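Local coordinates for protein glycosyl hydrolase 25 (Streptococcus pneumoniae, PDB 4FF5) that probably hydrolyses glycosidic bonds of cell-wall peptidoglycan, as family 25 glycosyl hydrolases do, and acts as a virulence factor in host-cell invasion, at residues 50-61 / 244-255. Sequence-based numbering, arbitrary orientation.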
loop_
_atom_site.group_PDB
_atom_site.type_symbol
_atom_site.label_atom_id
_atom_site.label_comp_id
_atom_site.label_asym_id
_atom_site.label_seq_id
_atom_site.Cartn_x
_atom_site.Cartn_y
_atom_site.Cartn_z
ATOM N N LEU A 50 -16.594 7.810 -0.163
ATOM C CA LEU A 50 -15.358 8.588 -0.298
ATOM C C LEU A 50 -14.811 9.141 1.028
ATOM O O LEU A 50 -13.609 9.272 1.182
ATOM C CB LEU A 50 -15.563 9.714 -1.323
ATOM C CG LEU A 50 -14.412 10.646 -1.676
ATOM C CD1 LEU A 50 -13.312 9.880 -2.381
ATOM C CD2 LEU A 50 -14.928 11.778 -2.552
ATOM N N ASP A 51 -15.678 9.454 1.989
ATOM C CA ASP A 51 -15.182 9.971 3.271
ATOM C C ASP A 51 -14.873 8.899 4.327
ATOM O O ASP A 51 -14.476 9.211 5.447
ATOM C CB ASP A 51 -16.090 11.075 3.801
ATOM C CG ASP A 51 -16.071 12.315 2.908
ATOM O OD1 ASP A 51 -15.041 12.579 2.231
ATOM O OD2 ASP A 51 -17.091 13.025 2.876
ATOM N N LYS A 52 -15.027 7.635 3.948
ATOM C CA LYS A 52 -14.596 6.536 4.787
ATOM C C LYS A 52 -13.089 6.336 4.545
ATOM O O LYS A 52 -12.582 6.657 3.467
ATOM C CB LYS A 52 -15.403 5.280 4.466
ATOM C CG LYS A 52 -16.776 5.267 5.134
ATOM C CD LYS A 52 -17.814 4.547 4.291
ATOM C CE LYS A 52 -19.177 4.466 4.978
ATOM N NZ LYS A 52 -19.501 5.680 5.775
ATOM N N PRO A 53 -12.366 5.835 5.556
ATOM C CA PRO A 53 -10.906 5.806 5.450
ATOM C C PRO A 53 -10.390 4.728 4.487
ATOM O O PRO A 53 -11.122 3.790 4.148
ATOM C CB PRO A 53 -10.470 5.472 6.873
ATOM C CG PRO A 53 -11.597 4.703 7.443
ATOM C CD PRO A 53 -12.842 5.297 6.844
ATOM N N ILE A 54 -9.145 4.892 4.045
ATOM C CA ILE A 54 -8.433 3.870 3.279
ATOM C C ILE A 54 -7.551 3.080 4.252
ATOM O O ILE A 54 -6.786 3.669 5.027
ATOM C CB ILE A 54 -7.565 4.506 2.170
ATOM C CG1 ILE A 54 -8.463 5.216 1.126
ATOM C CG2 ILE A 54 -6.619 3.477 1.542
ATOM C CD1 ILE A 54 -7.738 6.344 0.403
ATOM N N ILE A 55 -7.665 1.753 4.218
ATOM C CA ILE A 55 -6.834 0.910 5.064
ATOM C C ILE A 55 -5.729 0.219 4.260
ATOM O O ILE A 55 -5.783 0.130 3.023
ATOM C CB ILE A 55 -7.667 -0.150 5.842
ATOM C CG1 ILE A 55 -8.259 -1.189 4.868
ATOM C CG2 ILE A 55 -8.730 0.547 6.696
ATOM C CD1 ILE A 55 -9.003 -2.332 5.555
ATOM N N ASP A 56 -4.692 -0.205 4.975
ATOM C CA ASP A 56 -3.730 -1.159 4.439
ATOM C C ASP A 56 -3.635 -2.342 5.403
ATOM O O ASP A 56 -3.759 -2.178 6.630
ATOM C CB ASP A 56 -2.375 -0.524 4.071
ATOM C CG ASP A 56 -1.645 0.079 5.272
ATOM O OD1 ASP A 56 -1.801 1.299 5.519
ATOM O OD2 ASP A 56 -0.923 -0.677 5.969
ATOM N N LEU A 57 -3.461 -3.525 4.816
ATOM C CA LEU A 57 -3.548 -4.797 5.507
ATOM C C LEU A 57 -2.448 -5.689 4.995
ATOM O O LEU A 57 -1.991 -5.537 3.849
ATOM C CB LEU A 57 -4.862 -5.503 5.155
ATOM C CG LEU A 57 -6.182 -4.952 5.610
ATOM C CD1 LEU A 57 -7.264 -5.662 4.814
ATOM C CD2 LEU A 57 -6.355 -5.221 7.100
ATOM N N SER A 58 -2.057 -6.628 5.843
ATOM C CA SER A 58 -1.041 -7.629 5.530
ATOM C C SER A 58 -1.460 -8.958 6.191
ATOM O O SER A 58 -2.536 -9.039 6.810
ATOM C CB SER A 58 0.333 -7.189 6.077
ATOM O OG SER A 58 0.362 -7.334 7.482
ATOM N N GLY A 59 -0.585 -9.958 6.110
ATOM C CA GLY A 59 -0.783 -11.239 6.781
ATOM C C GLY A 59 -0.860 -11.156 8.298
ATOM O O GLY A 59 -1.330 -12.097 8.934
ATOM N N TRP A 60 -0.396 -10.042 8.882
ATOM C CA TRP A 60 -0.583 -9.755 10.324
ATOM C C TRP A 60 -2.010 -9.498 10.744
ATOM O O TRP A 60 -2.337 -9.548 11.936
ATOM C CB TRP A 60 0.319 -8.589 10.747
ATOM C CG TRP A 60 1.781 -8.946 10.620
ATOM C CD1 TRP A 60 2.719 -8.423 9.734
ATOM C CD2 TRP A 60 2.510 -9.951 11.399
ATOM N NE1 TRP A 60 3.949 -9.016 9.919
ATOM C CE2 TRP A 60 3.886 -9.938 10.905
ATOM C CE3 TRP A 60 2.168 -10.829 12.429
ATOM C CZ2 TRP A 60 4.860 -10.786 11.423
ATOM C CZ3 TRP A 60 3.161 -11.672 12.944
ATOM C CH2 TRP A 60 4.474 -11.646 12.452
ATOM N N GLN A 61 -2.870 -9.187 9.777
ATOM C CA GLN A 61 -4.305 -9.111 9.999
ATOM C C GLN A 61 -4.968 -10.377 9.445
ATOM O O GLN A 61 -5.135 -10.509 8.239
ATOM C CB GLN A 61 -4.881 -7.860 9.331
ATOM C CG GLN A 61 -4.464 -6.560 9.994
ATOM C CD GLN A 61 -3.009 -6.199 9.744
ATOM O OE1 GLN A 61 -2.544 -6.208 8.609
ATOM N NE2 GLN A 61 -2.280 -5.894 10.812
ATOM N N LEU A 244 -5.376 -1.261 13.131
ATOM C CA LEU A 244 -5.267 -1.135 11.677
ATOM C C LEU A 244 -4.516 0.123 11.264
ATOM O O LEU A 244 -4.701 1.209 11.851
ATOM C CB LEU A 244 -6.653 -1.087 11.025
ATOM C CG LEU A 244 -7.432 -2.380 10.804
ATOM C CD1 LEU A 244 -8.832 -2.060 10.300
ATOM C CD2 LEU A 244 -6.671 -3.272 9.830
ATOM N N ASP A 245 -3.702 -0.021 10.227
ATOM C CA ASP A 245 -3.136 1.134 9.553
ATOM C C ASP A 245 -4.247 1.859 8.821
ATOM O O ASP A 245 -4.918 1.251 7.967
ATOM C CB ASP A 245 -2.116 0.704 8.494
ATOM C CG ASP A 245 -0.821 0.141 9.077
ATOM O OD1 ASP A 245 -0.022 -0.427 8.285
ATOM O OD2 ASP A 245 -0.582 0.248 10.297
ATOM N N ILE A 246 -4.394 3.165 9.083
ATOM C CA ILE A 246 -5.404 3.967 8.397
ATOM C C ILE A 246 -4.749 5.109 7.638
ATOM O O ILE A 246 -3.768 5.712 8.100
ATOM C CB ILE A 246 -6.489 4.570 9.334
ATOM C CG1 ILE A 246 -6.934 3.565 10.394
ATOM C CG2 ILE A 246 -7.655 5.103 8.498
ATOM C CD1 ILE A 246 -7.586 2.319 9.846
ATOM N N ASN A 247 -5.317 5.362 6.467
ATOM C CA ASN A 247 -4.817 6.320 5.510
ATOM C C ASN A 247 -5.923 7.276 5.089
ATOM O O ASN A 247 -7.124 6.937 5.114
ATOM C CB ASN A 247 -4.302 5.574 4.265
ATOM C CG ASN A 247 -3.288 4.505 4.611
ATOM O OD1 ASN A 247 -2.108 4.790 4.752
ATOM N ND2 ASN A 247 -3.755 3.269 4.793
ATOM N N VAL A 248 -5.526 8.463 4.665
ATOM C CA VAL A 248 -6.477 9.385 4.043
ATOM C C VAL A 248 -5.824 10.026 2.804
ATOM O O VAL A 248 -4.614 10.211 2.767
ATOM C CB VAL A 248 -6.976 10.425 5.082
ATOM C CG1 VAL A 248 -5.854 11.390 5.462
ATOM C CG2 VAL A 248 -8.186 11.188 4.565
ATOM N N ILE A 249 -6.623 10.306 1.774
ATOM C CA ILE A 249 -6.179 11.182 0.678
ATOM C C ILE A 249 -5.745 12.542 1.293
ATOM O O ILE A 249 -6.429 13.085 2.164
ATOM C CB ILE A 249 -7.308 11.393 -0.369
ATOM C CG1 ILE A 249 -7.716 10.077 -1.076
ATOM C CG2 ILE A 249 -6.937 12.470 -1.394
ATOM C CD1 ILE A 249 -6.585 9.285 -1.697
ATOM N N SER A 250 -4.617 13.087 0.858
ATOM C CA SER A 250 -4.140 14.364 1.414
ATOM C C SER A 250 -5.164 15.486 1.177
ATOM O O SER A 250 -5.660 15.620 0.061
ATOM C CB SER A 250 -2.802 14.750 0.789
ATOM O OG SER A 250 -2.538 16.123 1.033
ATOM N N PRO A 251 -5.507 16.275 2.228
ATOM C CA PRO A 251 -6.391 17.429 2.023
ATOM C C PRO A 251 -5.802 18.492 1.093
ATOM O O PRO A 251 -6.506 19.434 0.723
ATOM C CB PRO A 251 -6.563 17.996 3.442
ATOM C CG PRO A 251 -6.380 16.803 4.323
ATOM C CD PRO A 251 -5.235 16.071 3.663
ATOM N N LEU A 252 -4.547 18.325 0.688
ATOM C CA LEU A 252 -3.933 19.253 -0.264
ATOM C C LEU A 252 -4.268 18.924 -1.714
ATOM O O LEU A 252 -3.887 19.660 -2.627
ATOM C CB LEU A 252 -2.417 19.295 -0.072
ATOM C CG LEU A 252 -1.989 19.847 1.289
ATOM C CD1 LEU A 252 -0.604 19.342 1.659
ATOM C CD2 LEU A 252 -2.038 21.378 1.294
ATOM N N LYS A 253 -4.963 17.810 -1.925
ATOM C CA LYS A 253 -5.331 17.362 -3.270
ATOM C C LYS A 253 -6.847 17.462 -3.414
ATOM O O LYS A 253 -7.548 17.577 -2.410
ATOM C CB LYS A 253 -4.867 15.904 -3.492
ATOM C CG LYS A 253 -3.349 15.708 -3.509
ATOM C CD LYS A 253 -2.764 16.216 -4.816
ATOM C CE LYS A 253 -1.255 16.136 -4.824
ATOM N NZ LYS A 253 -0.765 16.355 -6.210
ATOM N N ASN A 254 -7.360 17.433 -4.642
ATOM C CA ASN A 254 -8.800 17.232 -4.832
ATOM C C ASN A 254 -9.127 15.782 -4.469
ATOM O O ASN A 254 -8.609 14.856 -5.092
ATOM C CB ASN A 254 -9.227 17.509 -6.267
ATOM C CG ASN A 254 -10.691 17.167 -6.515
ATOM O OD1 ASN A 254 -11.051 16.013 -6.740
ATOM N ND2 ASN A 254 -11.546 18.183 -6.479
ATOM N N LYS A 255 -9.995 15.586 -3.487
ATOM C CA LYS A 255 -10.191 14.254 -2.929
ATOM C C LYS A 255 -10.746 13.231 -3.932
ATOM O O LYS A 255 -10.187 12.123 -4.088
ATOM C CB LYS A 255 -11.049 14.299 -1.666
ATOM C CG LYS A 255 -11.091 12.955 -0.969
ATOM C CD LYS A 255 -11.698 13.060 0.409
ATOM C CE LYS A 255 -11.442 11.771 1.165
ATOM N NZ LYS A 255 -12.242 11.703 2.406
HETATM O O HOH W 1 -11.537 9.322 3.722
HETATM O O HOH W 2 -3.198 -2.712 9.192
#
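Lys255, the first residue of helix 255-263, reaches back to Leu50 and Asp51 in the loop before strand 54-57. With CG anti to the backbone N (chi1 -172°) and the rest of the chain extended, Lys255 slides past Leu50, whose CD1 lies against Lys255 CG. There NZ donates to Leu50 O (3.0 Å) and forms a salt bridge with Asp51 OD1 (2.9 Å) on its anti lone pair; a water links it to Lys52 O. Ile54 and Asp56 belong to the antiparallel pairing of strands 54-57 and 244-249. Ile54 and Asn247 exchange backbone hydrogen bonds, and Ile54 CD1 reaches Ile249 CD1 at 3.8 Å. Ile54 O is gripped twice, by Asn247 N and, from above the carbonyl plane, by Asn247 ND2 (3.1 Å). The same ND2 gives an almost straight bond (173°) to Asp56 OD1, lying in the amide plane, while Trp205 holds Asn247 OD1 and Gln230 also binds Asp56 OD1. The other oxygen of Asp56, OD2, lies 2.5 Å from Asp245 OD1, the carboxylate planes 50° apart. Beside Ile246, Pro53 CB packs tightly against Ile246 CG2 (3.3 Å). This pairing of first and last strands closes the TIM-type barrel of family 25, here through an antiparallel final strand.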